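Local coordinates for chitin binding protein (Tectaria macrodonta, PDB 6IF7) that is probably a copper-dependent lytic polysaccharide monooxygenase of family AA10, a chitin-binding and insecticidal protein of a fern, at residues Ile133-Pro138 and Tyr145-Thr150; Leu104-Phe109 and Ile164-Asp169; Glu5-Arg10 and Phe93-Ile98. All coordinates share one frame; numbering follows the deposited sequence.

Two of the contacts pair strands within a sheet, and interaction 1 packs the two sheets of the beta-sandwich together. Interaction 3 comes first along the chain, pairing strand 2-6 with strand 95-99 in the four-stranded antiparallel sheet. Interaction 2 pairs strands 105-111 and 159-167 in the mixed sheet, and interaction 1 is nested in the loop it closes, setting strand 133-136 of the mixed sheet against strand 144-147 of the other. The centres of interactions 1 and 2 lie about 10 Å apart, of 1 and 3 about 11 Å, of 2 and 3 about 15 Å. The packed sheets bring the rings of Tyr97, Phe107 and Trp165 together near the copper ligand His103, which precedes residues 104-109.

Interaction 1: residues Ile133-Pro138 and Tyr145-Thr150; sequences INVTNP and YQITGT. With NAG (2-acetamido-2-deoxy-beta-D-glucopyranose), chain B.
Ile147 turns CG2 anti to its backbone N and swings CG1 beside that N (chi1 -68°), a setting that sends CG2 to Ile133 and CG1 to Pro138 and lets both reach Val135 CG1. Ile133 has the same pair of settings, and the two methyls CG2 of Ile133 and CG2 of Ile147 meet at 3.9 Å. The contact bridges the two sheets of the beta-sandwich of LPMOs: strand 133-136 is hydrogen-bonded to strand 105-111 in one sheet and strand 144-147 to strand 95-99 in the other, and between the two segments the sheets meet mainly through Ile133, Val135, Pro138 and Ile147. CG1 of Ile147 touches CG1 of Val135 at 4.0 Å and rests against Pro138 CG at 3.8 Å. With both branches removed, as in an alanine here, a gap would probably open between Ile133, Val135 and Pro138. Further along, the extended arm of Ile133 (chi2 168°) brings CD1 to 3.6 Å from Gly149 CA; a beta carbon on that glycine would collide with this methyl.

Away from the sandwich interior, Asn134 ND2 is covalently joined to C1 of an N-acetylglucosamine, marking an N-glycosylation site on the outward side of the strand. At the other end, Pro138 and Tyr145 cross at about a right angle, with the proline CG close to ring atom CD1. The Tyr145 hydroxyl is hydrogen-bonded to the backbone N of His103, a copper ligand, and a water lies within hydrogen-bonding distance of both Tyr145 OH and Asn137 OD1, the latter tied to the backbone N of Gly105. Tyr145 thereby couples the end of the 133-138 segment to the loop that carries His103. Its ring is met at the edge, near its plane, by the carbonyl oxygen of Pro138, 3.2 Å from Tyr145 CD1.

Interaction 2: residues Leu104-Phe109 and Ile164-Asp169; sequences LGFFEF and IWQRTD. With NAG (2-acetamido-2-deoxy-beta-D-glucopyranose), chain B; NAG (2-acetamido-2-deoxy-beta-D-glucopyranose), chain C; SO4 (sulfate ion), chain E.
Asp169 packs its carboxylate beside Leu104 at one end of the antiparallel pair of strands 105-111 and 159-167 in the mixed sheet of the beta-sandwich, and its OD1 is gripped by two nitrogens of Arg167. Arg167 NE reaches Asp169 OD1 at 3.0 Å on the syn side, whereas NH2 comes from above the carboxylate plane. Glu172 forms a second salt bridge with Arg167, and a sulfate ion, probably from the crystallisation liquor, accepts a hydrogen bond from NH2 and weaker ones from NH1. Along the strands, Phe106 with Gln166 and Glu108 with Ile164 are hydrogen-bonded pairs. At the non-hydrogen-bonded pair between them, Phe107 and Trp165 form an offset stack, the phenyl and five-membered ring centroids 3.8 Å apart and their planes at 10°. Trp165 CG lies opposite the backbone N (chi1 -176°), which lays the indole alongside Phe107. Trp165 also meets the ring of His103, a copper ligand, so the stack borders the metal site. A beta carbon on Gly105 would run into Gln166 O.

Toward the glycan, the Phe106 ring is sandwiched: Gln166 CB forms a CH-pi contact on one face, 3.9 Å from the centroid, and C5 of the first N-acetylglucosamine covers the centre of the other. Glu108 directs OE1 to the Tyr110 hydroxyl. Its OE2 accepts a nearly straight bond (169°) from N2 of the same sugar, at 2.8 Å.

Interaction 3: residues Glu5-Arg10 and Phe93-Ile98; sequences EDPISR and FPFRYI
Hydrogen bonding centres on the carbonyl of Arg96, whose O accepts from two successive amides: Glu5 N at 2.8 Å and Asp6 N at 2.9 Å, both coming from the same face of the carbonyl plane. In return Arg96 N donates to a lone pair of Asp6 O, which also receives a CA-H...O contact from Phe95. Within the 93-98 segment, Arg96 bends at chi2 (-74°) and folds back, its NH1 bonded to Phe95 O and its guanidinium lying over Pro94 CB.

The two carboxylates have polar neighbours of their own. Asp6 OD2 comes within 2.8 Å of Pro94 O, an approach of two acceptors that would probably make ionisation of this acid less easy. Glu5, extended, lays OE2 beside Arg96 CB at 3.3 Å and hydrogen-bonds to the Ser144 hydroxyl.

Apolar contacts flank the strands. Pro7, behind a cis peptide bond, sets CD 3.7 Å from Phe95 CD1, at that ring's edge, and 3.8 Å from Phe93 CE2; Val180 of strand 173-182 also touches this proline. Further along strand 95-99, Glu5 CB packs against Ile98 CB.

Glu5 and Asp6 both face Arg96, which fits a classic beta bulge, here where strand 2-6, an outermost strand of the four-stranded sheet in the LPMO beta-sandwich, gives way to the loop before helix 10-16.

Interaction 1: residues Ile133-Pro138 and Tyr145-Thr150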
# COMPACT_ATOMS: atom_id res chain seq x y z
N ILE A 133 -8.78 6.48 -7.73
CA ILE A 133 -8.84 7.76 -7.03
C ILE A 133 -7.50 8.46 -7.26
O ILE A 133 -6.44 7.82 -7.18
CB ILE A 133 -9.05 7.61 -5.50
CG1 ILE A 133 -10.33 6.83 -5.19
CG2 ILE A 133 -9.06 8.98 -4.82
CD1 ILE A 133 -10.45 6.39 -3.73
N ASN A 134 -7.58 9.76 -7.56
CA ASN A 134 -6.43 10.65 -7.53
C ASN A 134 -6.83 11.94 -6.82
O ASN A 134 -7.68 12.69 -7.30
CB ASN A 134 -5.93 10.90 -8.95
CG ASN A 134 -4.64 11.67 -9.00
OD1 ASN A 134 -4.03 12.02 -7.98
ND2 ASN A 134 -4.21 11.93 -10.21
N VAL A 135 -6.24 12.18 -5.66
CA VAL A 135 -6.68 13.27 -4.79
C VAL A 135 -5.50 14.07 -4.21
O VAL A 135 -4.55 13.51 -3.67
CB VAL A 135 -7.64 12.75 -3.69
CG1 VAL A 135 -6.95 11.79 -2.73
CG2 VAL A 135 -8.28 13.91 -2.93
N THR A 136 -5.59 15.39 -4.34
CA THR A 136 -4.56 16.31 -3.84
C THR A 136 -4.98 16.88 -2.52
O THR A 136 -6.06 17.48 -2.42
CB THR A 136 -4.35 17.48 -4.81
OG1 THR A 136 -3.78 16.97 -6.02
CG2 THR A 136 -3.41 18.54 -4.22
N ASN A 137 -4.11 16.71 -1.52
CA ASN A 137 -4.30 17.29 -0.17
C ASN A 137 -5.70 17.10 0.36
O ASN A 137 -6.44 18.07 0.60
CB ASN A 137 -3.87 18.77 -0.15
CG ASN A 137 -2.39 18.93 -0.44
OD1 ASN A 137 -1.55 18.23 0.14
ND2 ASN A 137 -2.06 19.79 -1.37
N PRO A 138 -6.10 15.84 0.52
CA PRO A 138 -7.40 15.56 1.10
C PRO A 138 -7.46 15.99 2.57
O PRO A 138 -6.41 16.25 3.15
CB PRO A 138 -7.52 14.04 0.96
CG PRO A 138 -6.10 13.54 0.94
CD PRO A 138 -5.35 14.60 0.19
N TYR A 145 -5.45 11.20 6.78
CA TYR A 145 -6.13 11.70 5.60
C TYR A 145 -7.36 10.84 5.34
O TYR A 145 -7.28 9.63 5.34
CB TYR A 145 -5.20 11.66 4.39
CG TYR A 145 -4.08 12.66 4.40
CD1 TYR A 145 -4.33 14.03 4.23
CD2 TYR A 145 -2.74 12.25 4.52
CE1 TYR A 145 -3.29 14.95 4.19
CE2 TYR A 145 -1.69 13.16 4.48
CZ TYR A 145 -1.97 14.51 4.32
OH TYR A 145 -0.92 15.38 4.29
N GLN A 146 -8.51 11.50 5.18
CA GLN A 146 -9.77 10.87 4.79
C GLN A 146 -9.96 11.07 3.29
O GLN A 146 -9.90 12.19 2.79
CB GLN A 146 -10.95 11.52 5.54
CG GLN A 146 -10.76 11.57 7.04
CD GLN A 146 -12.03 11.78 7.81
OE1 GLN A 146 -12.98 12.39 7.33
NE2 GLN A 146 -12.05 11.28 9.03
N ILE A 147 -10.20 9.97 2.59
CA ILE A 147 -10.25 9.95 1.13
C ILE A 147 -11.56 9.26 0.70
O ILE A 147 -11.94 8.21 1.24
CB ILE A 147 -8.98 9.24 0.58
CG1 ILE A 147 -7.73 10.12 0.87
CG2 ILE A 147 -9.10 8.89 -0.91
CD1 ILE A 147 -6.41 9.44 0.68
N THR A 148 -12.21 9.85 -0.30
CA THR A 148 -13.47 9.32 -0.85
C THR A 148 -13.31 8.94 -2.31
O THR A 148 -12.68 9.66 -3.11
CB THR A 148 -14.60 10.36 -0.73
OG1 THR A 148 -14.14 11.61 -1.27
CG2 THR A 148 -15.03 10.52 0.72
N GLY A 149 -13.88 7.80 -2.66
CA GLY A 149 -13.90 7.35 -4.03
C GLY A 149 -14.82 6.17 -4.20
O GLY A 149 -15.27 5.58 -3.21
N THR A 150 -15.09 5.84 -5.45
CA THR A 150 -15.88 4.69 -5.81
C THR A 150 -14.92 3.55 -6.13
O THR A 150 -13.99 3.71 -6.94
CB THR A 150 -16.82 5.01 -6.99
OG1 THR A 150 -17.75 6.02 -6.59
CG2 THR A 150 -17.63 3.76 -7.43
C1 NAG B . -2.96 12.68 -10.37
C2 NAG B . -2.33 12.49 -11.75
C3 NAG B . -1.05 13.28 -11.79
C4 NAG B . -1.32 14.74 -11.52
C5 NAG B . -1.99 14.90 -10.16
C6 NAG B . -2.39 16.34 -9.95
C7 NAG B . -2.60 10.39 -12.93
C8 NAG B . -2.12 8.97 -13.06
N2 NAG B . -2.00 11.10 -12.00
O3 NAG B . -0.45 13.13 -13.09
O4 NAG B . -0.08 15.44 -11.56
O5 NAG B . -3.15 14.08 -10.12
O6 NAG B . -3.07 16.43 -8.69
O7 NAG B . -3.45 10.85 -13.64
O HOH W 1 -1.91 17.69 2.79

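Interaction 2: residues Leu104-Phe109 and Ile164-Asp169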
# COMPACT_ATOMS: atom_id res chain seq x y z
N LEU A 104 2.40 18.25 1.63
CA LEU A 104 1.77 18.70 0.40
C LEU A 104 2.01 17.60 -0.62
O LEU A 104 3.16 17.31 -0.96
CB LEU A 104 2.39 20.00 -0.10
CG LEU A 104 2.19 21.20 0.82
CD1 LEU A 104 3.15 22.32 0.45
CD2 LEU A 104 0.73 21.65 0.78
N GLY A 105 0.93 16.99 -1.10
CA GLY A 105 1.05 15.93 -2.10
C GLY A 105 -0.29 15.39 -2.55
O GLY A 105 -1.34 15.82 -2.08
N PHE A 106 -0.24 14.44 -3.47
CA PHE A 106 -1.45 13.78 -3.98
C PHE A 106 -1.31 12.28 -3.91
O PHE A 106 -0.20 11.74 -3.98
CB PHE A 106 -1.79 14.23 -5.41
CG PHE A 106 -0.74 13.89 -6.44
CD1 PHE A 106 -0.77 12.65 -7.11
CD2 PHE A 106 0.21 14.83 -6.83
CE1 PHE A 106 0.17 12.36 -8.09
CE2 PHE A 106 1.15 14.53 -7.83
CZ PHE A 106 1.13 13.30 -8.45
N PHE A 107 -2.45 11.62 -3.79
CA PHE A 107 -2.52 10.18 -3.65
C PHE A 107 -3.18 9.57 -4.87
O PHE A 107 -4.34 9.87 -5.15
CB PHE A 107 -3.36 9.80 -2.43
CG PHE A 107 -2.80 10.29 -1.12
CD1 PHE A 107 -3.05 11.58 -0.67
CD2 PHE A 107 -2.04 9.44 -0.31
CE1 PHE A 107 -2.55 12.02 0.55
CE2 PHE A 107 -1.53 9.88 0.90
CZ PHE A 107 -1.79 11.17 1.33
N GLU A 108 -2.46 8.66 -5.53
CA GLU A 108 -3.03 7.82 -6.59
C GLU A 108 -3.36 6.43 -6.02
O GLU A 108 -2.49 5.79 -5.42
CB GLU A 108 -2.05 7.68 -7.75
CG GLU A 108 -1.70 8.98 -8.47
CD GLU A 108 -0.58 8.81 -9.49
OE1 GLU A 108 -0.06 7.66 -9.63
OE2 GLU A 108 -0.26 9.82 -10.18
N PHE A 109 -4.60 5.98 -6.22
CA PHE A 109 -5.06 4.63 -5.81
C PHE A 109 -5.23 3.73 -7.03
O PHE A 109 -6.03 4.02 -7.91
CB PHE A 109 -6.42 4.68 -5.10
CG PHE A 109 -6.38 5.19 -3.70
CD1 PHE A 109 -5.93 6.47 -3.42
CD2 PHE A 109 -6.87 4.42 -2.66
CE1 PHE A 109 -5.94 6.97 -2.13
CE2 PHE A 109 -6.87 4.91 -1.36
CZ PHE A 109 -6.41 6.18 -1.10
N ILE A 164 0.13 5.34 -4.18
CA ILE A 164 1.32 6.15 -4.37
C ILE A 164 1.03 7.57 -3.86
O ILE A 164 0.10 8.22 -4.34
CB ILE A 164 1.71 6.20 -5.87
CG1 ILE A 164 1.91 4.80 -6.43
CG2 ILE A 164 2.98 7.03 -6.06
CD1 ILE A 164 1.95 4.72 -7.94
N TRP A 165 1.82 8.05 -2.90
CA TRP A 165 1.70 9.42 -2.36
C TRP A 165 2.87 10.24 -2.89
O TRP A 165 3.98 10.12 -2.38
CB TRP A 165 1.71 9.37 -0.82
CG TRP A 165 1.50 10.68 -0.08
CD1 TRP A 165 0.90 11.81 -0.54
CD2 TRP A 165 1.83 10.95 1.30
NE1 TRP A 165 0.87 12.78 0.44
CE2 TRP A 165 1.43 12.27 1.59
CE3 TRP A 165 2.46 10.20 2.32
CZ2 TRP A 165 1.62 12.86 2.85
CZ3 TRP A 165 2.66 10.79 3.57
CH2 TRP A 165 2.23 12.11 3.83
N GLN A 166 2.62 11.04 -3.93
CA GLN A 166 3.65 11.91 -4.53
C GLN A 166 3.57 13.33 -3.91
O GLN A 166 2.53 13.98 -3.96
CB GLN A 166 3.49 11.95 -6.06
CG GLN A 166 4.48 12.83 -6.83
CD GLN A 166 5.95 12.41 -6.66
OE1 GLN A 166 6.41 11.44 -7.25
NE2 GLN A 166 6.70 13.18 -5.89
N ARG A 167 4.65 13.78 -3.29
CA ARG A 167 4.72 15.16 -2.78
C ARG A 167 4.81 16.17 -3.90
O ARG A 167 5.35 15.87 -4.95
CB ARG A 167 5.91 15.34 -1.84
CG ARG A 167 5.65 14.67 -0.52
CD ARG A 167 6.86 14.71 0.36
NE ARG A 167 7.19 16.07 0.75
CZ ARG A 167 8.13 16.38 1.63
NH1 ARG A 167 8.84 15.44 2.24
NH2 ARG A 167 8.35 17.65 1.91
N THR A 168 4.26 17.36 -3.65
CA THR A 168 4.27 18.49 -4.61
C THR A 168 5.33 19.55 -4.33
O THR A 168 5.65 20.35 -5.22
CB THR A 168 2.90 19.19 -4.65
OG1 THR A 168 2.55 19.61 -3.34
CG2 THR A 168 1.85 18.23 -5.17
N ASP A 169 5.87 19.55 -3.11
CA ASP A 169 6.98 20.43 -2.71
C ASP A 169 8.32 19.70 -2.72
O ASP A 169 9.33 20.22 -2.23
CB ASP A 169 6.72 20.97 -1.31
CG ASP A 169 6.53 19.88 -0.29
OD1 ASP A 169 6.60 18.67 -0.64
OD2 ASP A 169 6.27 20.21 0.87
C1 NAG B . -2.96 12.68 -10.37
C2 NAG B . -2.33 12.49 -11.75
C3 NAG B . -1.05 13.28 -11.79
C4 NAG B . -1.32 14.74 -11.52
C5 NAG B . -1.99 14.90 -10.16
C6 NAG B . -2.39 16.34 -9.95
C7 NAG B . -2.60 10.39 -12.93
C8 NAG B . -2.12 8.97 -13.06
N2 NAG B . -2.00 11.10 -12.00
O3 NAG B . -0.45 13.13 -13.09
O4 NAG B . -0.08 15.44 -11.56
O5 NAG B . -3.15 14.08 -10.12
O6 NAG B . -3.07 16.43 -8.69
O7 NAG B . -3.45 10.85 -13.64
C1 NAG C . -0.11 16.60 -12.39
C2 NAG C . 1.18 17.40 -12.17
C3 NAG C . 1.20 18.63 -13.06
C4 NAG C . 0.87 18.27 -14.50
C5 NAG C . -0.38 17.41 -14.61
C6 NAG C . -0.62 17.11 -16.09
C7 NAG C . 2.42 17.45 -10.05
C8 NAG C . 2.54 18.06 -8.69
N2 NAG C . 1.36 17.83 -10.79
O3 NAG C . 2.53 19.13 -13.04
O4 NAG C . 0.67 19.45 -15.27
O5 NAG C . -0.19 16.25 -13.78
O6 NAG C . -1.47 16.00 -16.24
O7 NAG C . 3.28 16.68 -10.43
S SO4 E . 10.45 16.81 5.10
O1 SO4 E . 11.19 17.05 6.36
O2 SO4 E . 11.43 16.79 3.97
O3 SO4 E . 9.44 17.89 4.89
O4 SO4 E . 9.75 15.51 5.20
O HOH W 2 4.72 19.44 2.56
O HOH W 3 -1.14 15.15 0.69

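Interaction 3: residues Glu5-Arg10 and Phe93-Ile98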
# COMPACT_ATOMS: atom_id res chain seq x y z
N GLU A 5 -3.94 3.25 6.20
CA GLU A 5 -4.57 2.85 7.45
C GLU A 5 -5.83 2.04 7.20
O GLU A 5 -6.09 1.09 7.93
CB GLU A 5 -4.92 4.09 8.29
CG GLU A 5 -5.54 3.76 9.64
CD GLU A 5 -5.87 5.00 10.43
OE1 GLU A 5 -5.49 5.04 11.60
OE2 GLU A 5 -6.50 5.95 9.89
N ASP A 6 -6.62 2.40 6.19
CA ASP A 6 -7.85 1.67 5.91
C ASP A 6 -8.14 1.75 4.41
O ASP A 6 -8.41 2.84 3.92
CB ASP A 6 -8.98 2.26 6.74
CG ASP A 6 -10.20 1.36 6.82
OD1 ASP A 6 -10.08 0.11 6.95
OD2 ASP A 6 -11.31 1.92 6.77
N PRO A 7 -8.02 0.63 3.67
CA PRO A 7 -7.50 -0.66 4.15
C PRO A 7 -6.01 -0.62 4.49
O PRO A 7 -5.19 -0.13 3.70
CB PRO A 7 -7.69 -1.59 2.94
CG PRO A 7 -7.58 -0.68 1.75
CD PRO A 7 -8.18 0.64 2.20
N ILE A 8 -5.69 -1.21 5.64
CA ILE A 8 -4.38 -1.10 6.25
C ILE A 8 -3.28 -1.72 5.37
O ILE A 8 -3.47 -2.80 4.81
CB ILE A 8 -4.40 -1.69 7.70
CG1 ILE A 8 -3.14 -1.23 8.45
CG2 ILE A 8 -4.59 -3.21 7.69
CD1 ILE A 8 -3.00 -1.70 9.87
N SER A 9 -2.15 -1.03 5.24
CA SER A 9 -1.02 -1.54 4.47
C SER A 9 -0.37 -2.74 5.14
O SER A 9 -0.52 -2.95 6.36
CB SER A 9 0.03 -0.46 4.33
OG SER A 9 0.59 -0.16 5.60
N ARG A 10 0.34 -3.55 4.36
CA ARG A 10 1.12 -4.69 4.91
C ARG A 10 2.10 -4.23 5.98
O ARG A 10 2.18 -4.84 7.06
CB ARG A 10 1.93 -5.37 3.81
CG ARG A 10 1.09 -6.15 2.83
CD ARG A 10 1.93 -6.76 1.74
NE ARG A 10 1.05 -7.51 0.84
CZ ARG A 10 1.42 -8.07 -0.31
NH1 ARG A 10 2.69 -8.01 -0.73
NH2 ARG A 10 0.52 -8.70 -1.04
N PHE A 93 -16.79 3.63 1.10
CA PHE A 93 -15.75 3.06 1.95
C PHE A 93 -14.90 4.17 2.55
O PHE A 93 -14.47 5.05 1.81
CB PHE A 93 -14.88 2.10 1.22
CG PHE A 93 -13.98 1.33 2.13
CD1 PHE A 93 -14.47 0.23 2.81
CD2 PHE A 93 -12.66 1.74 2.36
CE1 PHE A 93 -13.63 -0.49 3.66
CE2 PHE A 93 -11.83 1.03 3.22
CZ PHE A 93 -12.32 -0.09 3.87
N PRO A 94 -14.69 4.14 3.90
CA PRO A 94 -13.88 5.17 4.57
C PRO A 94 -12.37 4.92 4.43
O PRO A 94 -11.74 4.34 5.33
CB PRO A 94 -14.35 5.11 6.04
CG PRO A 94 -14.85 3.72 6.22
CD PRO A 94 -15.28 3.19 4.87
N PHE A 95 -11.82 5.32 3.28
CA PHE A 95 -10.38 5.20 3.06
C PHE A 95 -9.62 6.15 3.99
O PHE A 95 -9.98 7.36 4.11
CB PHE A 95 -9.95 5.46 1.61
CG PHE A 95 -10.57 4.54 0.59
CD1 PHE A 95 -10.05 3.27 0.38
CD2 PHE A 95 -11.66 4.97 -0.18
CE1 PHE A 95 -10.61 2.42 -0.57
CE2 PHE A 95 -12.22 4.13 -1.13
CZ PHE A 95 -11.69 2.86 -1.32
N ARG A 96 -8.58 5.62 4.63
CA ARG A 96 -7.73 6.41 5.55
C ARG A 96 -6.28 6.12 5.27
O ARG A 96 -5.91 4.98 5.10
CB ARG A 96 -8.04 6.06 7.00
CG ARG A 96 -9.50 6.21 7.40
CD ARG A 96 -9.90 7.66 7.54
NE ARG A 96 -11.31 7.77 7.96
CZ ARG A 96 -12.37 7.98 7.15
NH1 ARG A 96 -12.25 8.13 5.82
NH2 ARG A 96 -13.58 8.06 7.69
N TYR A 97 -5.47 7.19 5.22
CA TYR A 97 -4.00 7.12 5.10
C TYR A 97 -3.45 7.82 6.32
O TYR A 97 -3.61 9.05 6.47
CB TYR A 97 -3.51 7.83 3.82
CG TYR A 97 -2.04 7.60 3.49
CD1 TYR A 97 -1.00 8.21 4.21
CD2 TYR A 97 -1.68 6.75 2.45
CE1 TYR A 97 0.31 7.97 3.90
CE2 TYR A 97 -0.36 6.51 2.14
CZ TYR A 97 0.62 7.12 2.86
OH TYR A 97 1.92 6.84 2.48
N ILE A 98 -2.81 7.05 7.20
CA ILE A 98 -2.26 7.59 8.45
C ILE A 98 -0.93 8.28 8.14
O ILE A 98 -0.03 7.70 7.49
CB ILE A 98 -2.12 6.55 9.60
CG1 ILE A 98 -1.55 7.23 10.88
CG2 ILE A 98 -1.23 5.37 9.23
CD1 ILE A 98 -1.68 6.40 12.14